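Local coordinates for NADPH-dependent aldehyde reductase YqhD (Escherichia coli, PDB 4QGS), which reduces a broad range of short-chain aldehydes, including butanal, propanal, acrolein and malondialdehyde, to their alcohols with NADPH at a zinc site, at residues His282-Thr285 with Ala286-Leu290; Gly361-Ile364 with Pro365-Lys369; Leu387-Ser390 with Arg391-Tyr394; Arg342-Phe345 with Glu346-Val350; Ile298-Pro301 with Ala302-Glu306. One frame throughout, in Å; residues are numbered along the deposited sequence.

Contact 1. Residues His282-Thr285 with Ala286-Leu290; sequences HELT and AMHGL
The last two turns of helix 276-288 are held by successive i-to-i+4 bonds, closing with Gly-289 N to Thr-285 O (2.8 Å, N-H...O angle 137°) before Gly-289 turns to positive phi and ends the helix. Thr-285 then ties down the chain leaving the helix: its OG1 donates to Leu-290 O at 3.0 Å, approaching from above the carbonyl plane. OG1, anti to the carbonyl carbon (chi1 -66°), lies beside the backbone N, and the chain, doubling back after Gly-289, brings Leu-290 O to it, while the methyl CG2 lies 3.4 Å from Leu-290 O. An alanine here would lose both hydroxyl and methyl, and Leu-290 O would probably be left without this donor, its peptide freer to turn. On another side of the turn, Leu-284 CD2 meets His-288 CD2 at 4.1 Å, and Met-287 CG sits over the centre of one imidazole face. The far end of His-288 bonds through NE2 to Ser-363, and Glu-283 OE2 bonds to His-374. Leu-290 leads on toward His-292, which binds the catalytic zinc together with His-278 from this helix, so the hydroxyl bond probably helps to hold the short link between the two helices that carry these ligands.

Contact 2. Residues Gly361-Ile364 with Pro365-Lys369; sequences GSSI and PALLK
Ile-364 has CG2 anti to its amide nitrogen (chi1 -69° to CG1), beside the carbonyl carbon, and Leu-368 follows one turn on; the two side chains lie side by side and point the same way, with Ile-364 CG2 3.8 Å from Leu-368 CD1. Ser-363 differs: its OG stands between the backbone N and the carbonyl carbon (chi1 69°), where it faces Leu-367 CD1 at 3.7 Å while its polar partner is His-288. The chain enters the helix through a type I turn from Gly-361 to Ile-364, closed by Ile-364 N to Gly-361 O. Two fairly straight bonds then start the spiral, Leu-367 N to Ser-363 O and Leu-368 N to Ile-364 O, both 2.9 Å. Pro-365 suits this first turn, where its missing N-H costs no helical bond, and its CD lies beside Ile-364 CB as a contact between adjacent residues. A water molecule bridges the entry on another side, donating to Ser-362 O (2.8 Å) and accepting from Ala-366 N (3.2 Å), and so serves an amide of the opening turn. Helix 364-373 packs on two others: Ala-366 and Leu-367 on helix 276-288, Ile-364 and Leu-368 on helix 387-396, with Leu-367 also meeting Tyr-394.

Contact 3. Residues Leu387-Ser390 with Arg391-Tyr394; sequences LDVS and RRIY
Arg-392 folds back over the preceding turn, one face of its guanidinium covering Val-389 CA and its NH2 lying 3.8 Å from Val-389 CG2. The chain is bent at chi3 (-57°), which turns the group back along the helix instead of outward. There it runs beside Asp-388, pointing the same way, but the pairing is loose: OD1 to NH1 is a long salt bridge of 4.0 Å, with carboxylate and guanidinium planes 75° apart. Each charge has a closer partner, Asp-388 OD2 at Thr-386 OG1 and Arg-392 NH2 at Glu-306 of helix 292-306. Val-389 also meets Ile-393, CG1 to CD1 at 4.2 Å. Tyr-394 presses its CD2 to 3.4 Å from Ser-390 O, the same oxygen that accepts Tyr-394 N at 2.9 Å in an almost straight bond (178°). Its hydroxyl reaches across to Leu-280 O of helix 276-288. Backbone bonds from Arg-391 to Tyr-394 each go four residues back, to Leu-387 through Ser-390. The result is an amphipathic alpha helix near the C terminus of the all-helical part of an iron-containing alcohol dehydrogenase fold, with Asp-388, Arg-391 and Arg-392 on its exposed side and Val-389, Ser-390, Ile-393 and Tyr-394 buried.

Contact 4. Residues Arg342-Phe345 with Glu346-Val350; sequences RNFF and EQLGV
Phe-344 and Leu-348 make the tight part of this helix end: Leu-348 CD1 stands over one ring face, 4.0 Å from the centroid and 22° off the normal, in a CH-pi contact. With CG anti to the amide nitrogen (chi1 175°), the Phe-344 ring swings forward to meet the leucine one turn on. Its neighbours continue the apolar packing, for the ring also meets Phe-207, while Leu-348 and Phe-345 rest on Val-204 of helix 196-211. The outer side is looser and polar. Gln-347 NE2 reaches Asn-343 OD1 in a weak hydrogen bond of 3.3 Å, the two amide planes turned 45° apart, and a bend at chi2 brings the glutamine amide round to it. A water molecule donates both to that same Asn-343 OD1 (2.8 Å) and to Glu-346 OE2 (3.2 Å), tying the two side chains together. Arg-342 and Glu-346 lie alongside each other without their charged atoms touching; Arg-342 NH2 bonds to Thr-352 OG1 instead. At the terminus Phe-345 O accepts Val-350 N at 3.0 Å, and Gly-349 N turns back to Glu-346 O at 2.9 Å. Gly-349 has positive phi, at angles where a side chain would jam against the preceding carbonyl oxygen. Together these features form a Schellman motif closing helix 330-347.

Contact 5. Residues Ile298-Pro301 with Ala302-Glu306; sequences IVLP and ALWNE
The aromatic contact comes first: Leu-300 lies against one face of the Trp-304 indole, with CG over its centre and CD1 3.9 Å from the centroid of the five-membered ring, 25° off the normal, a CH-pi contact. The two methyls divide the ring system, CD1 lying 3.7 Å from Trp-304 NE1 and CD2 3.9 Å from Trp-304 CH2. Leu-300 has CG anti to the amide nitrogen (chi1 -172°), which carries both branches forward onto the indole one turn later. A glycine in place of Trp-304 would remove the whole ring, and both Leu-300 methyls would probably lose their cover and Tyr-318 its edge-to-face partner. Among the aliphatic contacts, Val-299 CG1 touches Leu-303 CB at 4.2 Å, and Ala-302 and Leu-303 turn to Ile-393 of helix 387-396. Backbone bonds make the third group. Leu-303 N to Val-299 O and Trp-304 N to Leu-300 O are both 2.8 Å, and Asn-305 N to Pro-301 O is longer at 3.2 Å. Pro-301 has no N-H to give the turn before it, and helix 292-306 is kinked there; Ile-298 O stands 4.1 Å from Ala-302 N. The side chains meeting here are thus almost wholly apolar, the charged and amide groups coming at the end, where Asn-305 bonds to Arg-308.

How the contacts relate
Following the chain, contact 1 ends helix 276-288, contact 5 occupies the later half of helix 292-306, contact 4 ends helix 330-347, contact 2 opens helix 364-373 and contact 3 fills most of helix 387-396. All are local and lie in series; none nests within or crosses another, and none closes a long loop. Space brings them together. Contact 1 touches 2, 3 and 5, with His-288 NE2 probably hydrogen-bonded to Ser-363 OG. Contact 3 packs on contact 2 and is tied to contact 5 by a salt bridge. Contact 4 reaches only contact 5 among them, through Arg-342 and Phe-345, so contact 5 links contact 4 directly to contacts 1 and 3, and contact 2 joins through those two.

Contact 1. Residues His282-Thr285 with Ala286-Leu290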
# COMPACT_ATOMS: atom_id res chain seq x y z
N HIS A 282 5.62 -7.58 -8.66
CA HIS A 282 4.68 -8.57 -8.14
C HIS A 282 5.07 -10.00 -8.56
O HIS A 282 4.87 -10.93 -7.80
CB HIS A 282 3.26 -8.27 -8.61
CG HIS A 282 2.59 -7.14 -7.86
ND1 HIS A 282 1.35 -6.66 -8.21
CD2 HIS A 282 2.99 -6.41 -6.80
CE1 HIS A 282 1.01 -5.68 -7.39
NE2 HIS A 282 1.99 -5.50 -6.53
N GLU A 283 5.59 -10.16 -9.77
CA GLU A 283 6.02 -11.48 -10.22
C GLU A 283 7.24 -11.99 -9.46
O GLU A 283 7.39 -13.20 -9.27
CB GLU A 283 6.31 -11.48 -11.73
CG GLU A 283 5.14 -11.02 -12.60
CD GLU A 283 3.88 -11.86 -12.47
OE1 GLU A 283 3.90 -12.95 -11.86
OE2 GLU A 283 2.84 -11.43 -13.00
N LEU A 284 8.11 -11.08 -9.01
CA LEU A 284 9.26 -11.48 -8.18
C LEU A 284 8.80 -11.99 -6.80
O LEU A 284 9.37 -12.94 -6.26
CB LEU A 284 10.25 -10.31 -8.01
CG LEU A 284 10.93 -9.88 -9.33
CD1 LEU A 284 11.76 -8.61 -9.11
CD2 LEU A 284 11.85 -11.01 -9.85
N THR A 285 7.78 -11.35 -6.23
CA THR A 285 7.25 -11.82 -4.96
C THR A 285 6.58 -13.18 -5.13
O THR A 285 6.82 -14.12 -4.35
CB THR A 285 6.24 -10.82 -4.35
OG1 THR A 285 6.92 -9.61 -3.99
CG2 THR A 285 5.60 -11.45 -3.09
N ALA A 286 5.75 -13.30 -6.17
CA ALA A 286 5.00 -14.53 -6.42
C ALA A 286 5.93 -15.72 -6.65
O ALA A 286 5.70 -16.82 -6.14
CB ALA A 286 4.07 -14.36 -7.62
N MET A 287 7.00 -15.48 -7.40
CA MET A 287 7.88 -16.58 -7.78
C MET A 287 9.01 -16.87 -6.79
O MET A 287 9.38 -18.04 -6.60
CB MET A 287 8.49 -16.32 -9.16
CG MET A 287 9.27 -17.51 -9.68
SD MET A 287 9.76 -17.29 -11.39
CE MET A 287 8.16 -17.29 -12.21
N HIS A 288 9.55 -15.82 -6.17
CA HIS A 288 10.75 -15.97 -5.35
C HIS A 288 10.54 -15.57 -3.89
O HIS A 288 11.45 -15.71 -3.09
CB HIS A 288 11.91 -15.15 -5.94
CG HIS A 288 12.31 -15.56 -7.32
ND1 HIS A 288 12.79 -16.83 -7.61
CD2 HIS A 288 12.31 -14.89 -8.49
CE1 HIS A 288 13.04 -16.91 -8.91
NE2 HIS A 288 12.77 -15.75 -9.46
N GLY A 289 9.35 -15.06 -3.55
CA GLY A 289 9.05 -14.75 -2.15
C GLY A 289 9.69 -13.50 -1.57
O GLY A 289 9.69 -13.30 -0.35
N LEU A 290 10.24 -12.64 -2.42
CA LEU A 290 10.84 -11.40 -1.95
C LEU A 290 9.77 -10.48 -1.35
O LEU A 290 8.63 -10.54 -1.77
CB LEU A 290 11.55 -10.67 -3.10
CG LEU A 290 12.69 -11.40 -3.84
CD1 LEU A 290 13.41 -10.41 -4.76
CD2 LEU A 290 13.67 -12.05 -2.91

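Contact 2. Residues Gly361-Ile364 with Pro365-Lys369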
# COMPACT_ATOMS: atom_id res chain seq x y z
N GLY A 361 19.08 -14.33 -12.45
CA GLY A 361 18.39 -13.96 -13.68
C GLY A 361 17.93 -15.13 -14.54
O GLY A 361 17.24 -14.93 -15.54
N SER A 362 18.30 -16.36 -14.17
CA SER A 362 17.85 -17.52 -14.92
C SER A 362 16.34 -17.69 -14.84
O SER A 362 15.75 -18.39 -15.66
CB SER A 362 18.57 -18.79 -14.44
OG SER A 362 18.34 -19.03 -13.06
N SER A 363 15.69 -17.04 -13.87
CA SER A 363 14.24 -17.17 -13.76
C SER A 363 13.47 -16.21 -14.69
O SER A 363 12.24 -16.25 -14.77
CB SER A 363 13.80 -16.94 -12.30
OG SER A 363 13.98 -15.59 -11.90
N ILE A 364 14.18 -15.34 -15.40
CA ILE A 364 13.49 -14.33 -16.20
C ILE A 364 12.55 -14.94 -17.26
O ILE A 364 11.45 -14.44 -17.46
CB ILE A 364 14.50 -13.36 -16.83
CG1 ILE A 364 15.11 -12.52 -15.70
CG2 ILE A 364 13.82 -12.44 -17.85
CD1 ILE A 364 16.26 -11.62 -16.11
N PRO A 365 12.97 -16.05 -17.93
CA PRO A 365 11.98 -16.61 -18.85
C PRO A 365 10.69 -17.03 -18.15
O PRO A 365 9.61 -16.83 -18.70
CB PRO A 365 12.71 -17.80 -19.46
CG PRO A 365 14.15 -17.39 -19.43
CD PRO A 365 14.29 -16.67 -18.10
N ALA A 366 10.81 -17.58 -16.95
CA ALA A 366 9.63 -17.99 -16.19
C ALA A 366 8.82 -16.77 -15.73
O ALA A 366 7.59 -16.82 -15.70
CB ALA A 366 10.03 -18.84 -15.01
N LEU A 367 9.51 -15.69 -15.37
CA LEU A 367 8.83 -14.45 -14.96
C LEU A 367 8.00 -13.87 -16.11
O LEU A 367 6.86 -13.44 -15.92
CB LEU A 367 9.84 -13.41 -14.48
CG LEU A 367 10.56 -13.74 -13.17
CD1 LEU A 367 11.79 -12.85 -12.94
CD2 LEU A 367 9.59 -13.65 -11.97
N LEU A 368 8.58 -13.87 -17.31
CA LEU A 368 7.91 -13.33 -18.47
C LEU A 368 6.68 -14.17 -18.84
O LEU A 368 5.67 -13.62 -19.26
CB LEU A 368 8.87 -13.22 -19.66
CG LEU A 368 10.03 -12.25 -19.41
CD1 LEU A 368 11.12 -12.43 -20.46
CD2 LEU A 368 9.57 -10.79 -19.34
N LYS A 369 6.79 -15.49 -18.67
CA LYS A 369 5.63 -16.37 -18.87
C LYS A 369 4.50 -16.00 -17.90
O LYS A 369 3.34 -15.97 -18.28
CB LYS A 369 6.03 -17.84 -18.68
CG LYS A 369 6.89 -18.39 -19.81
CD LYS A 369 7.13 -19.89 -19.66
CE LYS A 369 7.87 -20.48 -20.86
NZ LYS A 369 9.24 -19.94 -21.04
O HOH W 1 13.29 -19.49 -16.35

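Contact 3. Residues Leu387-Ser390 with Arg391-Tyr394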
# COMPACT_ATOMS: atom_id res chain seq x y z
N LEU A 387 6.45 -7.47 -23.47
CA LEU A 387 7.26 -8.52 -22.82
C LEU A 387 8.75 -8.38 -23.09
O LEU A 387 9.57 -8.62 -22.22
CB LEU A 387 6.78 -9.91 -23.24
CG LEU A 387 5.40 -10.31 -22.72
CD1 LEU A 387 4.99 -11.66 -23.29
CD2 LEU A 387 5.39 -10.33 -21.18
N ASP A 388 9.11 -7.96 -24.30
CA ASP A 388 10.51 -7.76 -24.64
C ASP A 388 11.13 -6.61 -23.85
O ASP A 388 12.32 -6.63 -23.54
CB ASP A 388 10.67 -7.52 -26.15
CG ASP A 388 9.84 -6.35 -26.64
OD1 ASP A 388 10.43 -5.38 -27.16
OD2 ASP A 388 8.59 -6.40 -26.51
N VAL A 389 10.31 -5.60 -23.51
CA VAL A 389 10.77 -4.49 -22.68
C VAL A 389 10.93 -4.95 -21.23
O VAL A 389 11.93 -4.65 -20.57
CB VAL A 389 9.81 -3.29 -22.74
CG1 VAL A 389 10.39 -2.11 -21.97
CG2 VAL A 389 9.53 -2.87 -24.20
N SER A 390 9.93 -5.67 -20.73
CA SER A 390 10.02 -6.24 -19.38
C SER A 390 11.24 -7.14 -19.24
O SER A 390 11.92 -7.15 -18.21
CB SER A 390 8.74 -7.00 -19.05
OG SER A 390 7.63 -6.10 -19.06
N ARG A 391 11.53 -7.89 -20.29
CA ARG A 391 12.73 -8.71 -20.32
C ARG A 391 13.98 -7.86 -20.14
O ARG A 391 14.84 -8.19 -19.34
CB ARG A 391 12.81 -9.48 -21.64
CG ARG A 391 13.94 -10.51 -21.68
CD ARG A 391 14.05 -11.12 -23.07
NE ARG A 391 14.84 -12.36 -23.04
CZ ARG A 391 15.32 -12.93 -24.13
NH1 ARG A 391 15.09 -12.37 -25.32
NH2 ARG A 391 16.02 -14.05 -24.03
N ARG A 392 14.08 -6.75 -20.87
CA ARG A 392 15.25 -5.88 -20.75
C ARG A 392 15.38 -5.28 -19.36
O ARG A 392 16.48 -5.09 -18.85
CB ARG A 392 15.19 -4.76 -21.79
CG ARG A 392 15.51 -5.21 -23.20
CD ARG A 392 15.95 -4.04 -24.07
NE ARG A 392 14.95 -2.99 -24.10
CZ ARG A 392 13.97 -2.91 -24.99
NH1 ARG A 392 13.86 -3.84 -25.94
NH2 ARG A 392 13.10 -1.91 -24.94
N ILE A 393 14.24 -4.96 -18.76
CA ILE A 393 14.23 -4.37 -17.42
C ILE A 393 14.71 -5.38 -16.37
O ILE A 393 15.58 -5.06 -15.57
CB ILE A 393 12.84 -3.84 -17.07
CG1 ILE A 393 12.49 -2.66 -17.97
CG2 ILE A 393 12.80 -3.39 -15.59
CD1 ILE A 393 11.05 -2.24 -17.85
N TYR A 394 14.15 -6.58 -16.37
CA TYR A 394 14.60 -7.64 -15.46
C TYR A 394 16.09 -7.94 -15.66
O TYR A 394 16.85 -8.11 -14.72
CB TYR A 394 13.80 -8.92 -15.66
CG TYR A 394 12.41 -8.97 -15.06
CD1 TYR A 394 12.16 -8.56 -13.75
CD2 TYR A 394 11.35 -9.49 -15.80
CE1 TYR A 394 10.87 -8.64 -13.21
CE2 TYR A 394 10.07 -9.58 -15.28
CZ TYR A 394 9.83 -9.16 -13.98
OH TYR A 394 8.55 -9.26 -13.50

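Contact 4. Residues Arg342-Phe345 with Glu346-Val350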
# COMPACT_ATOMS: atom_id res chain seq x y z
N ARG A 342 18.66 4.79 -6.11
CA ARG A 342 19.22 3.49 -5.79
C ARG A 342 19.94 3.55 -4.45
O ARG A 342 19.71 2.72 -3.58
CB ARG A 342 20.17 3.04 -6.90
CG ARG A 342 20.56 1.58 -6.80
CD ARG A 342 21.55 1.20 -7.91
NE ARG A 342 21.00 1.15 -9.26
CZ ARG A 342 20.25 0.14 -9.73
NH1 ARG A 342 19.82 0.15 -10.98
NH2 ARG A 342 19.91 -0.86 -8.94
N ASN A 343 20.80 4.55 -4.29
CA ASN A 343 21.54 4.69 -3.05
C ASN A 343 20.64 4.88 -1.83
O ASN A 343 20.90 4.32 -0.76
CB ASN A 343 22.53 5.85 -3.14
CG ASN A 343 23.32 6.03 -1.86
OD1 ASN A 343 24.20 5.22 -1.54
ND2 ASN A 343 23.02 7.08 -1.11
N PHE A 344 19.57 5.66 -2.00
CA PHE A 344 18.61 5.88 -0.92
C PHE A 344 18.03 4.53 -0.45
O PHE A 344 18.00 4.24 0.74
CB PHE A 344 17.50 6.84 -1.39
CG PHE A 344 16.39 7.05 -0.38
CD1 PHE A 344 16.65 7.63 0.85
CD2 PHE A 344 15.09 6.67 -0.69
CE1 PHE A 344 15.63 7.83 1.77
CE2 PHE A 344 14.07 6.85 0.24
CZ PHE A 344 14.34 7.43 1.47
N PHE A 345 17.58 3.71 -1.40
CA PHE A 345 17.04 2.39 -1.07
C PHE A 345 18.09 1.52 -0.37
O PHE A 345 17.82 0.90 0.68
CB PHE A 345 16.54 1.68 -2.33
CG PHE A 345 15.35 2.34 -2.99
CD1 PHE A 345 14.60 3.29 -2.33
CD2 PHE A 345 14.98 1.96 -4.27
CE1 PHE A 345 13.49 3.89 -2.95
CE2 PHE A 345 13.90 2.55 -4.91
CZ PHE A 345 13.15 3.52 -4.24
N GLU A 346 19.30 1.49 -0.92
CA GLU A 346 20.35 0.66 -0.33
C GLU A 346 20.71 1.08 1.09
O GLU A 346 20.92 0.22 1.96
CB GLU A 346 21.58 0.66 -1.22
CG GLU A 346 21.18 0.23 -2.62
CD GLU A 346 22.26 -0.40 -3.44
OE1 GLU A 346 22.12 -1.62 -3.73
OE2 GLU A 346 23.21 0.32 -3.81
N GLN A 347 20.75 2.39 1.35
CA GLN A 347 21.08 2.89 2.69
C GLN A 347 19.97 2.63 3.70
O GLN A 347 20.21 2.61 4.90
CB GLN A 347 21.41 4.38 2.64
CG GLN A 347 22.68 4.72 1.86
CD GLN A 347 23.90 3.94 2.30
OE1 GLN A 347 24.06 3.61 3.47
NE2 GLN A 347 24.77 3.63 1.34
N LEU A 348 18.74 2.43 3.21
CA LEU A 348 17.65 1.96 4.07
C LEU A 348 17.77 0.47 4.38
O LEU A 348 17.00 -0.05 5.19
CB LEU A 348 16.29 2.23 3.41
CG LEU A 348 15.85 3.69 3.29
CD1 LEU A 348 14.59 3.75 2.43
CD2 LEU A 348 15.63 4.33 4.66
N GLY A 349 18.71 -0.20 3.74
CA GLY A 349 18.89 -1.64 3.95
C GLY A 349 18.10 -2.48 2.97
O GLY A 349 17.87 -3.67 3.21
N VAL A 350 17.69 -1.89 1.85
CA VAL A 350 16.91 -2.59 0.82
C VAL A 350 17.68 -2.66 -0.50
O VAL A 350 17.64 -1.72 -1.29
CB VAL A 350 15.54 -1.91 0.55
CG1 VAL A 350 14.67 -2.82 -0.31
CG2 VAL A 350 14.83 -1.57 1.87
O HOH W 2 24.62 2.50 -2.00

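Contact 5. Residues Ile298-Pro301 with Ala302-Glu306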
# COMPACT_ATOMS: atom_id res chain seq x y z
N ILE A 298 14.34 -3.17 -6.53
CA ILE A 298 15.06 -3.79 -7.64
C ILE A 298 14.60 -3.23 -8.99
O ILE A 298 15.40 -2.79 -9.81
CB ILE A 298 14.88 -5.33 -7.64
CG1 ILE A 298 15.54 -5.97 -6.41
CG2 ILE A 298 15.44 -5.94 -8.93
CD1 ILE A 298 15.03 -7.35 -6.13
N VAL A 299 13.29 -3.25 -9.22
CA VAL A 299 12.77 -2.92 -10.55
C VAL A 299 12.84 -1.43 -10.88
O VAL A 299 13.19 -1.07 -12.01
CB VAL A 299 11.32 -3.41 -10.70
CG1 VAL A 299 10.69 -2.91 -12.01
CG2 VAL A 299 11.31 -4.95 -10.65
N LEU A 300 12.51 -0.56 -9.92
CA LEU A 300 12.38 0.87 -10.24
C LEU A 300 13.59 1.48 -10.97
O LEU A 300 13.41 2.09 -12.03
CB LEU A 300 12.10 1.69 -8.97
CG LEU A 300 11.77 3.17 -9.28
CD1 LEU A 300 10.38 3.30 -9.87
CD2 LEU A 300 11.90 3.98 -8.00
N PRO A 301 14.81 1.34 -10.42
CA PRO A 301 15.89 2.06 -11.11
C PRO A 301 16.18 1.45 -12.48
O PRO A 301 16.52 2.20 -13.40
CB PRO A 301 17.07 1.92 -10.16
CG PRO A 301 16.77 0.70 -9.31
CD PRO A 301 15.28 0.68 -9.18
N ALA A 302 16.03 0.14 -12.64
CA ALA A 302 16.20 -0.48 -13.95
C ALA A 302 15.13 0.01 -14.92
O ALA A 302 15.40 0.28 -16.10
CB ALA A 302 16.18 -2.01 -13.84
N LEU A 303 13.89 0.13 -14.43
CA LEU A 303 12.79 0.57 -15.28
C LEU A 303 12.99 2.02 -15.71
O LEU A 303 12.73 2.37 -16.87
CB LEU A 303 11.45 0.40 -14.54
CG LEU A 303 10.20 0.72 -15.39
CD1 LEU A 303 9.04 -0.23 -15.09
CD2 LEU A 303 9.78 2.17 -15.19
N TRP A 304 13.41 2.86 -14.77
CA TRP A 304 13.64 4.27 -15.07
C TRP A 304 14.70 4.45 -16.16
O TRP A 304 14.53 5.25 -17.08
CB TRP A 304 14.03 5.02 -13.81
CG TRP A 304 12.87 5.51 -13.01
CD1 TRP A 304 11.54 5.41 -13.31
CD2 TRP A 304 12.95 6.19 -11.76
NE1 TRP A 304 10.78 6.01 -12.32
CE2 TRP A 304 11.63 6.50 -11.36
CE3 TRP A 304 14.01 6.58 -10.95
CZ2 TRP A 304 11.35 7.17 -10.16
CZ3 TRP A 304 13.73 7.26 -9.76
CH2 TRP A 304 12.41 7.55 -9.39
N ASN A 305 15.79 3.69 -16.08
CA ASN A 305 16.81 3.81 -17.12
C ASN A 305 16.26 3.37 -18.47
O ASN A 305 16.53 4.00 -19.50
CB ASN A 305 18.06 3.00 -16.79
CG ASN A 305 19.05 3.01 -17.93
OD1 ASN A 305 19.61 4.06 -18.28
ND2 ASN A 305 19.26 1.86 -18.54
N GLU A 306 15.47 2.30 -18.47
CA GLU A 306 14.89 1.79 -19.70
C GLU A 306 13.87 2.78 -20.31
O GLU A 306 13.76 2.89 -21.52
CB GLU A 306 14.23 0.44 -19.43
CG GLU A 306 13.44 -0.11 -20.61
CD GLU A 306 14.33 -0.48 -21.78
OE1 GLU A 306 15.49 -0.89 -21.54
OE2 GLU A 306 13.87 -0.33 -22.93